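Local structure of sorbitol dehydrogenase (Gluconobacter oxydans, 5ITG) at residues Glu411-Arg416 with Lys436-Asp441; Thr87-Lys92 with Ala257-Gln262; Ala42-Gln47 with Ala279-Val284. The protein probably oxidises D-sorbitol to L-sorbose with NADP as hydride acceptor, as a polyol dehydrogenase of the mannitol dehydrogenase family with a Rossmann fold. All blocks are in the same frame, centred on the assembly; numbering follows the deposited sequence.

How the interactions relate
Interactions 2 and 3 belong together, whereas interaction 1 stands apart in the helical C-terminal domain. The centres of interactions 2 and 3 are about 17 Å apart, and the two touch: H261 ND1 lies 2.8 Å from Y44 OH, and Q262 NE2 lies 2.8 Å from Q282 OE1, both probable hydrogen bonds. Along the chain, interaction 2 is nested within the loop that interaction 3 closes. Residues 257-262 run from strand 255-258 of the large sheet toward strand 263-266 of the three-stranded sheet. Interaction 1 opens after both are closed; its nearest atoms are about 23 Å from interaction 2 and about 31 Å from interaction 3. The crystal is substrate-free.

Interaction 1 (Glu411-Arg416 with Lys436-Asp441); sequences EMLRGR and KLAKAD
R414 reaches across to D441 while L413, its neighbour in the chain, packs on A438. The contact joins the regions where helices 400-412 and 432-439 run out, in the all-helical C-terminal part of this mannitol dehydrogenase-type fold. The side chains of R414 and D441 cross at about a right angle, and the guanidinium and carboxylate planes are turned 47° apart. NH2 of R414 meets OD1 of D441 at 3.2 Å, a salt bridge whose hydrogen bond is weak because the N-H...O angle is only 123°. A bend at chi3 (92°) of R414 swings the guanidinium out of the line of its chain, and the A440 carbonyl lies at the edge of the group. That A440 O is buried by the contact and has no hydrogen-bonding partner. R475, on helix 461-477, brings a like charge close to R414 NE and, together with R471, gives E411 a salt bridge.

The apolar half is small: L413 CD2 sits 3.9 Å from A438 CB. Between the two halves, R414 CG lies alongside the A438 carbonyl. K439 runs extended and then turns at chi4, so that K439 NZ passes 3.7 Å from L413 O without a hydrogen bond to it; the ammonium is paired with E424 in a salt bridge. A type I turn spans M412-G415, with positive phi at G415 and G415 N bonded to M412 O at 3.1 Å.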
loop_
_atom_site.group_PDB
_atom_site.type_symbol
_atom_site.label_atom_id
_atom_site.label_comp_id
_atom_site.label_asym_id
_atom_site.label_seq_id
_atom_site.Cartn_x
_atom_site.Cartn_y
_atom_site.Cartn_z
ATOM N N GLU A 411 12.713 -12.370 -21.980
ATOM C CA GLU A 411 13.290 -13.700 -21.850
ATOM C C GLU A 411 12.651 -14.449 -20.676
ATOM O O GLU A 411 12.439 -15.660 -20.746
ATOM C CB GLU A 411 14.808 -13.602 -21.685
ATOM C CG GLU A 411 15.518 -13.221 -22.981
ATOM C CD GLU A 411 15.290 -14.249 -24.087
ATOM O OE1 GLU A 411 15.635 -15.430 -23.873
ATOM O OE2 GLU A 411 14.771 -13.879 -25.167
HETATM N N MSE A 412 12.321 -13.725 -19.606
HETATM C CA MSE A 412 11.694 -14.335 -18.432
HETATM C C MSE A 412 10.354 -14.954 -18.834
HETATM O O MSE A 412 9.966 -16.021 -18.353
HETATM C CB MSE A 412 11.480 -13.276 -17.337
HETATM C CG MSE A 412 10.802 -13.781 -16.063
HETATM SE SE MSE A 412 8.851 -13.868 -16.163
HETATM C CE MSE A 412 8.459 -11.969 -16.418
ATOM N N LEU A 413 9.657 -14.280 -19.740
ATOM C CA LEU A 413 8.354 -14.743 -20.214
ATOM C C LEU A 413 8.378 -16.149 -20.830
ATOM O O LEU A 413 7.363 -16.850 -20.820
ATOM C CB LEU A 413 7.800 -13.740 -21.235
ATOM C CG LEU A 413 6.660 -12.786 -20.854
ATOM C CD1 LEU A 413 6.744 -12.368 -19.406
ATOM C CD2 LEU A 413 6.703 -11.580 -21.785
ATOM N N ARG A 414 9.529 -16.562 -21.352
ATOM C CA ARG A 414 9.644 -17.877 -21.980
ATOM C C ARG A 414 9.442 -19.049 -21.018
ATOM O O ARG A 414 9.199 -20.179 -21.450
ATOM C CB ARG A 414 10.979 -17.987 -22.719
ATOM C CG ARG A 414 11.063 -17.019 -23.901
ATOM C CD ARG A 414 12.422 -17.012 -24.589
ATOM N NE ARG A 414 12.496 -17.946 -25.711
ATOM C CZ ARG A 414 12.920 -19.201 -25.621
ATOM N NH1 ARG A 414 13.318 -19.687 -24.453
ATOM N NH2 ARG A 414 12.940 -19.972 -26.698
ATOM N N GLY A 415 9.547 -18.786 -19.718
ATOM C CA GLY A 415 9.297 -19.826 -18.737
ATOM C C GLY A 415 10.375 -20.799 -18.299
ATOM O O GLY A 415 10.056 -21.887 -17.809
ATOM N N ARG A 416 11.640 -20.440 -18.455
ATOM C CA ARG A 416 12.700 -21.336 -18.025
ATOM C C ARG A 416 13.900 -20.592 -17.460
ATOM O O ARG A 416 14.372 -19.616 -18.047
ATOM C CB ARG A 416 13.121 -22.249 -19.179
ATOM C CG ARG A 416 13.539 -21.550 -20.454
ATOM C CD ARG A 416 13.644 -22.569 -21.594
ATOM N NE ARG A 416 14.184 -22.007 -22.834
ATOM C CZ ARG A 416 15.400 -21.477 -22.954
ATOM N NH1 ARG A 416 16.216 -21.427 -21.907
ATOM N NH2 ARG A 416 15.808 -21.012 -24.129
ATOM N N LYS A 436 1.583 -16.089 -27.524
ATOM C CA LYS A 436 2.229 -16.704 -28.676
ATOM C C LYS A 436 3.500 -15.924 -28.978
ATOM O O LYS A 436 4.557 -16.505 -29.217
ATOM C CB LYS A 436 1.314 -16.668 -29.904
ATOM C CG LYS A 436 1.992 -17.152 -31.186
ATOM C CD LYS A 436 1.064 -17.032 -32.390
ATOM C CE LYS A 436 1.712 -17.575 -33.659
ATOM N NZ LYS A 436 0.774 -17.536 -34.818
ATOM N N LEU A 437 3.385 -14.602 -28.967
ATOM C CA LEU A 437 4.522 -13.728 -29.229
ATOM C C LEU A 437 5.587 -13.920 -28.158
ATOM O O LEU A 437 6.764 -14.109 -28.461
ATOM C CB LEU A 437 4.072 -12.264 -29.235
ATOM C CG LEU A 437 3.118 -11.826 -30.348
ATOM C CD1 LEU A 437 2.683 -10.388 -30.110
ATOM C CD2 LEU A 437 3.806 -11.960 -31.697
ATOM N N ALA A 438 5.154 -13.868 -26.906
ATOM C CA ALA A 438 6.045 -14.016 -25.763
ATOM C C ALA A 438 6.869 -15.294 -25.817
ATOM O O ALA A 438 8.012 -15.315 -25.367
ATOM C CB ALA A 438 5.240 -13.986 -24.477
ATOM N N LYS A 439 6.291 -16.357 -26.369
ATOM C CA LYS A 439 6.994 -17.631 -26.448
ATOM C C LYS A 439 7.669 -17.907 -27.785
ATOM O O LYS A 439 8.350 -18.921 -27.938
ATOM C CB LYS A 439 6.042 -18.778 -26.095
ATOM C CG LYS A 439 5.499 -18.693 -24.679
ATOM C CD LYS A 439 4.713 -19.931 -24.299
ATOM C CE LYS A 439 4.213 -19.836 -22.865
ATOM N NZ LYS A 439 5.337 -19.703 -21.889
ATOM N N ALA A 440 7.494 -17.009 -28.750
ATOM C CA ALA A 440 8.120 -17.185 -30.055
ATOM C C ALA A 440 9.612 -17.454 -29.855
ATOM O O ALA A 440 10.197 -17.027 -28.859
ATOM C CB ALA A 440 7.920 -15.940 -30.905
ATOM N N ASP A 441 10.226 -18.168 -30.792
ATOM C CA ASP A 441 11.645 -18.478 -30.675
ATOM C C ASP A 441 12.534 -17.380 -31.227
ATOM O O ASP A 441 13.744 -17.384 -30.995
ATOM C CB ASP A 441 11.973 -19.798 -31.373
ATOM C CG ASP A 441 11.432 -20.995 -30.624
ATOM O OD1 ASP A 441 11.633 -21.057 -29.390
ATOM O OD2 ASP A 441 10.815 -21.874 -31.266
#

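Interaction 2 (Thr87-Lys92 with Ala257-Gln262); sequences TAPSGK and AEDFHQ
D259 turns its carboxylate across A88 and P89 through a chi1 of 64°, which sets CG between its own backbone N and carbonyl carbon, and a chi2 of -44°. D259 OD1 thereby comes to 3.3 Å from P89 CD, while D259 CG lies 3.7 Å from A88 CB. These are van der Waals contacts, with no hydrogen bond between the side chains, and those of D259 and P89 cross at about a right angle. P89 also touches S359 and S362.

The backbones are joined by two hydrogen bonds, both through T87. Its N donates to A257 O at 2.9 Å, nearly straight at 164° and close to the line of the carbonyl bond. In the other direction D259 N donates to T87 O at 3.1 Å, from well above the carbonyl plane. E258 CA adds a CA-H...O contact to T87 O at 3.4 Å. T87 O is further held by N363 ND2, so this one carbonyl has two N-H donors. T87 OG1 pairs with S93, across the A88-G91 turn, and the E258 carboxylate turns to R360 in a salt bridge.

Beyond the bridge the chains part: residues 87-92 form the connection of a beta hairpin, with its type I turn at A88-G91, and 259-262 lead away. Strand 255-258 is thus paired parallel with strand 82-87, which itself runs antiparallel to strand 93-106, a parallel pairing within the large mixed sheet of the Rossmann domain.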
loop_
_atom_site.group_PDB
_atom_site.type_symbol
_atom_site.label_atom_id
_atom_site.label_comp_id
_atom_site.label_asym_id
_atom_site.label_seq_id
_atom_site.Cartn_x
_atom_site.Cartn_y
_atom_site.Cartn_z
ATOM N N THR A 87 10.580 -5.730 12.522
ATOM C CA THR A 87 11.817 -6.418 12.157
ATOM C C THR A 87 12.654 -5.693 11.108
ATOM O O THR A 87 12.179 -5.412 10.011
ATOM C CB THR A 87 11.500 -7.827 11.646
ATOM O OG1 THR A 87 10.718 -8.517 12.629
ATOM C CG2 THR A 87 12.784 -8.603 11.382
ATOM N N ALA A 88 13.910 -5.418 11.452
ATOM C CA ALA A 88 14.837 -4.717 10.559
ATOM C C ALA A 88 15.586 -5.697 9.657
ATOM O O ALA A 88 15.642 -6.885 9.940
ATOM C CB ALA A 88 15.826 -3.907 11.384
ATOM N N PRO A 89 16.168 -5.205 8.549
ATOM C CA PRO A 89 16.907 -6.077 7.626
ATOM C C PRO A 89 18.107 -6.749 8.303
ATOM O O PRO A 89 18.610 -7.775 7.833
ATOM C CB PRO A 89 17.330 -5.122 6.514
ATOM C CG PRO A 89 16.237 -4.076 6.526
ATOM C CD PRO A 89 16.066 -3.838 8.006
ATOM N N SER A 90 18.559 -6.155 9.406
ATOM C CA SER A 90 19.690 -6.682 10.168
ATOM C C SER A 90 19.273 -7.954 10.897
ATOM O O SER A 90 20.112 -8.682 11.435
ATOM C CB SER A 90 20.163 -5.649 11.195
ATOM O OG SER A 90 19.151 -5.408 12.163
ATOM N N GLY A 91 17.970 -8.218 10.909
ATOM C CA GLY A 91 17.462 -9.401 11.573
ATOM C C GLY A 91 16.927 -9.106 12.960
ATOM O O GLY A 91 16.152 -9.886 13.515
ATOM N N LYS A 92 17.334 -7.969 13.516
ATOM C CA LYS A 92 16.907 -7.557 14.847
ATOM C C LYS A 92 15.465 -7.062 14.836
ATOM O O LYS A 92 15.054 -6.329 13.933
ATOM C CB LYS A 92 17.816 -6.441 15.364
ATOM C CG LYS A 92 19.309 -6.745 15.244
ATOM C CD LYS A 92 19.681 -8.018 15.987
ATOM C CE LYS A 92 21.183 -8.251 15.971
ATOM N NZ LYS A 92 21.544 -9.502 16.695
ATOM N N ALA A 257 5.783 -6.175 11.191
ATOM C CA ALA A 257 5.987 -5.299 10.043
ATOM C C ALA A 257 7.470 -4.997 9.936
ATOM O O ALA A 257 8.215 -5.199 10.896
ATOM C CB ALA A 257 5.204 -4.002 10.227
ATOM N N GLU A 258 7.898 -4.523 8.766
ATOM C CA GLU A 258 9.302 -4.174 8.569
ATOM C C GLU A 258 9.535 -2.908 9.383
ATOM O O GLU A 258 8.591 -2.166 9.674
ATOM C CB GLU A 258 9.593 -3.908 7.082
ATOM C CG GLU A 258 8.871 -2.700 6.506
ATOM C CD GLU A 258 9.161 -2.482 5.027
ATOM O OE1 GLU A 258 10.282 -2.805 4.575
ATOM O OE2 GLU A 258 8.271 -1.968 4.317
ATOM N N ASP A 259 10.780 -2.659 9.766
ATOM C CA ASP A 259 11.077 -1.466 10.539
ATOM C C ASP A 259 10.813 -0.211 9.707
ATOM O O ASP A 259 10.406 0.817 10.249
ATOM C CB ASP A 259 12.532 -1.494 11.035
ATOM C CG ASP A 259 13.536 -1.468 9.909
ATOM O OD1 ASP A 259 13.336 -2.191 8.912
ATOM O OD2 ASP A 259 14.543 -0.734 10.031
ATOM N N PHE A 260 11.028 -0.300 8.395
ATOM C CA PHE A 260 10.792 0.842 7.505
ATOM C C PHE A 260 9.318 1.217 7.483
ATOM O O PHE A 260 8.448 0.352 7.515
ATOM C CB PHE A 260 11.209 0.528 6.066
ATOM C CG PHE A 260 10.866 1.628 5.089
ATOM C CD1 PHE A 260 11.760 2.671 4.847
ATOM C CD2 PHE A 260 9.625 1.648 4.449
ATOM C CE1 PHE A 260 11.426 3.720 3.982
ATOM C CE2 PHE A 260 9.280 2.696 3.579
ATOM C CZ PHE A 260 10.184 3.732 3.349
ATOM N N HIS A 261 9.042 2.513 7.405
ATOM C CA HIS A 261 7.670 2.986 7.348
ATOM C C HIS A 261 7.666 4.399 6.801
ATOM O O HIS A 261 8.589 5.178 7.051
ATOM C CB HIS A 261 7.019 2.927 8.739
ATOM C CG HIS A 261 7.761 3.682 9.797
ATOM N ND1 HIS A 261 7.535 5.017 10.059
ATOM C CD2 HIS A 261 8.719 3.287 10.669
ATOM C CE1 HIS A 261 8.317 5.410 11.048
ATOM N NE2 HIS A 261 9.046 4.380 11.436
ATOM N N GLN A 262 6.643 4.723 6.021
ATOM C CA GLN A 262 6.554 6.052 5.448
ATOM C C GLN A 262 5.117 6.467 5.242
ATOM O O GLN A 262 4.263 5.648 4.888
ATOM C CB GLN A 262 7.299 6.108 4.109
ATOM C CG GLN A 262 7.177 7.446 3.387
ATOM C CD GLN A 262 8.232 7.625 2.307
ATOM O OE1 GLN A 262 8.602 6.671 1.614
ATOM N NE2 GLN A 262 8.712 8.855 2.147
#

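Interaction 3 (Ala42-Gln47 with Ala279-Val284); sequences AFYVEQ and AGVQMV
A279 and Y44 bury the most surface here, with V281 and Q47 next to them. The Y44 ring meets the A279 carbonyl with its edge, A279 O lying in the ring plane 3.5 Å from Y44 CD1. V281 CG2, anti to its carbonyl carbon, is the methyl turned to the ring, and it approaches Y44 CD1 obliquely, also at 3.5 Å. A279 CB also packs on the last part of helix 41-46 and on Q47, 3.6 Å from Y44 O and 3.8 Å from Q47 CB.

Q47 extends beyond CG, which puts Q47 NE2 over the rim of one face of the F43 ring. There NE2 donates to F43 O at 3.0 Å, well above the carbonyl plane but nearly straight at 164°. The same amide's OE1 accepts a hydrogen bond from a water at 2.7 Å, and this water also donates to A279 O, bridging the two segments.

The Y44 ring also meets H40, H261 and W263. Replacing Y44 by an alanine would probably leave V281 CG2 and A279 without their ring cover and H261 ND1 without the hydroxyl it shares a hydrogen bond with.

The contact ties helix 41-46, in the Rossmann domain, to the loop that leads into strand 282-284, an outer strand of a separate three-stranded mixed sheet; it is helix-to-loop packing around an aromatic cluster.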
loop_
_atom_site.group_PDB
_atom_site.type_symbol
_atom_site.label_atom_id
_atom_site.label_comp_id
_atom_site.label_asym_id
_atom_site.label_seq_id
_atom_site.Cartn_x
_atom_site.Cartn_y
_atom_site.Cartn_z
ATOM N N ALA A 42 -2.245 3.407 12.909
ATOM C CA ALA A 42 -2.290 3.295 14.364
ATOM C C ALA A 42 -0.906 3.533 14.957
ATOM O O ALA A 42 -0.767 4.075 16.059
ATOM C CB ALA A 42 -2.808 1.911 14.768
ATOM N N PHE A 43 0.114 3.126 14.208
ATOM C CA PHE A 43 1.516 3.266 14.614
ATOM C C PHE A 43 1.928 4.726 14.758
ATOM O O PHE A 43 2.554 5.106 15.753
ATOM C CB PHE A 43 2.414 2.575 13.578
ATOM C CG PHE A 43 3.881 2.656 13.881
ATOM C CD1 PHE A 43 4.448 1.852 14.867
ATOM C CD2 PHE A 43 4.702 3.518 13.164
ATOM C CE1 PHE A 43 5.818 1.901 15.134
ATOM C CE2 PHE A 43 6.073 3.578 13.419
ATOM C CZ PHE A 43 6.634 2.766 14.408
ATOM N N TYR A 44 1.588 5.546 13.766
ATOM C CA TYR A 44 1.937 6.968 13.820
ATOM C C TYR A 44 1.158 7.701 14.911
ATOM O O TYR A 44 1.716 8.536 15.631
ATOM C CB TYR A 44 1.689 7.636 12.461
ATOM C CG TYR A 44 2.731 7.292 11.417
ATOM C CD1 TYR A 44 3.984 7.910 11.423
ATOM C CD2 TYR A 44 2.469 6.339 10.430
ATOM C CE1 TYR A 44 4.956 7.590 10.467
ATOM C CE2 TYR A 44 3.432 6.007 9.471
ATOM C CZ TYR A 44 4.669 6.633 9.494
ATOM O OH TYR A 44 5.616 6.296 8.552
ATOM N N VAL A 45 -0.128 7.386 15.042
ATOM C CA VAL A 45 -0.945 8.028 16.058
ATOM C C VAL A 45 -0.406 7.706 17.450
ATOM O O VAL A 45 -0.371 8.571 18.334
ATOM C CB VAL A 45 -2.420 7.577 15.940
ATOM C CG1 VAL A 45 -3.217 8.046 17.153
ATOM C CG2 VAL A 45 -3.025 8.159 14.663
ATOM N N GLU A 46 0.030 6.465 17.634
ATOM C CA GLU A 46 0.576 6.009 18.907
ATOM C C GLU A 46 1.718 6.912 19.377
ATOM O O GLU A 46 1.921 7.095 20.579
ATOM C CB GLU A 46 1.095 4.574 18.763
ATOM C CG GLU A 46 1.659 3.970 20.040
ATOM C CD GLU A 46 0.582 3.376 20.923
ATOM O OE1 GLU A 46 -0.579 3.823 20.826
ATOM O OE2 GLU A 46 0.897 2.467 21.720
ATOM N N GLN A 47 2.448 7.480 18.422
ATOM C CA GLN A 47 3.591 8.336 18.726
ATOM C C GLN A 47 3.287 9.812 18.972
ATOM O O GLN A 47 4.185 10.572 19.316
ATOM C CB GLN A 47 4.627 8.211 17.613
ATOM C CG GLN A 47 5.119 6.789 17.405
ATOM C CD GLN A 47 5.920 6.642 16.128
ATOM O OE1 GLN A 47 7.010 7.204 15.997
ATOM N NE2 GLN A 47 5.376 5.892 15.169
ATOM N N ALA A 279 5.753 12.582 14.428
ATOM C CA ALA A 279 5.941 11.135 14.364
ATOM C C ALA A 279 6.607 10.723 13.054
ATOM O O ALA A 279 6.723 9.535 12.752
ATOM C CB ALA A 279 4.598 10.428 14.507
ATOM N N GLY A 280 7.034 11.706 12.270
ATOM C CA GLY A 280 7.694 11.402 11.016
ATOM C C GLY A 280 6.803 11.427 9.789
ATOM O O GLY A 280 7.254 11.086 8.695
ATOM N N VAL A 281 5.538 11.804 9.955
ATOM C CA VAL A 281 4.645 11.873 8.811
ATOM C C VAL A 281 5.095 13.100 8.029
ATOM O O VAL A 281 5.351 14.161 8.611
ATOM C CB VAL A 281 3.169 12.033 9.235
ATOM C CG1 VAL A 281 2.283 12.130 8.009
ATOM C CG2 VAL A 281 2.744 10.845 10.091
ATOM N N GLN A 282 5.204 12.951 6.717
ATOM C CA GLN A 282 5.651 14.040 5.860
ATOM C C GLN A 282 4.454 14.756 5.263
ATOM O O GLN A 282 3.771 14.231 4.387
ATOM C CB GLN A 282 6.574 13.476 4.768
ATOM C CG GLN A 282 7.880 12.892 5.342
ATOM C CD GLN A 282 8.598 11.908 4.410
ATOM O OE1 GLN A 282 8.056 10.858 4.058
ATOM N NE2 GLN A 282 9.832 12.240 4.029
HETATM N N MSE A 283 4.192 15.960 5.763
HETATM C CA MSE A 283 3.067 16.751 5.290
HETATM C C MSE A 283 3.464 17.497 4.023
HETATM O O MSE A 283 4.538 18.093 3.960
HETATM C CB MSE A 283 2.632 17.734 6.383
HETATM C CG MSE A 283 1.257 17.439 6.988
HETATM SE SE MSE A 283 1.053 15.677 7.770
HETATM C CE MSE A 283 1.275 16.146 9.638
ATOM N N VAL A 284 2.602 17.458 3.010
ATOM C CA VAL A 284 2.886 18.120 1.740
ATOM C C VAL A 284 1.661 18.805 1.161
ATOM O O VAL A 284 0.547 18.608 1.631
ATOM C CB VAL A 284 3.365 17.111 0.678
ATOM C CG1 VAL A 284 4.625 16.406 1.152
ATOM C CG2 VAL A 284 2.254 16.091 0.399
HETATM O O HOH W 1 7.884 7.157 13.466
#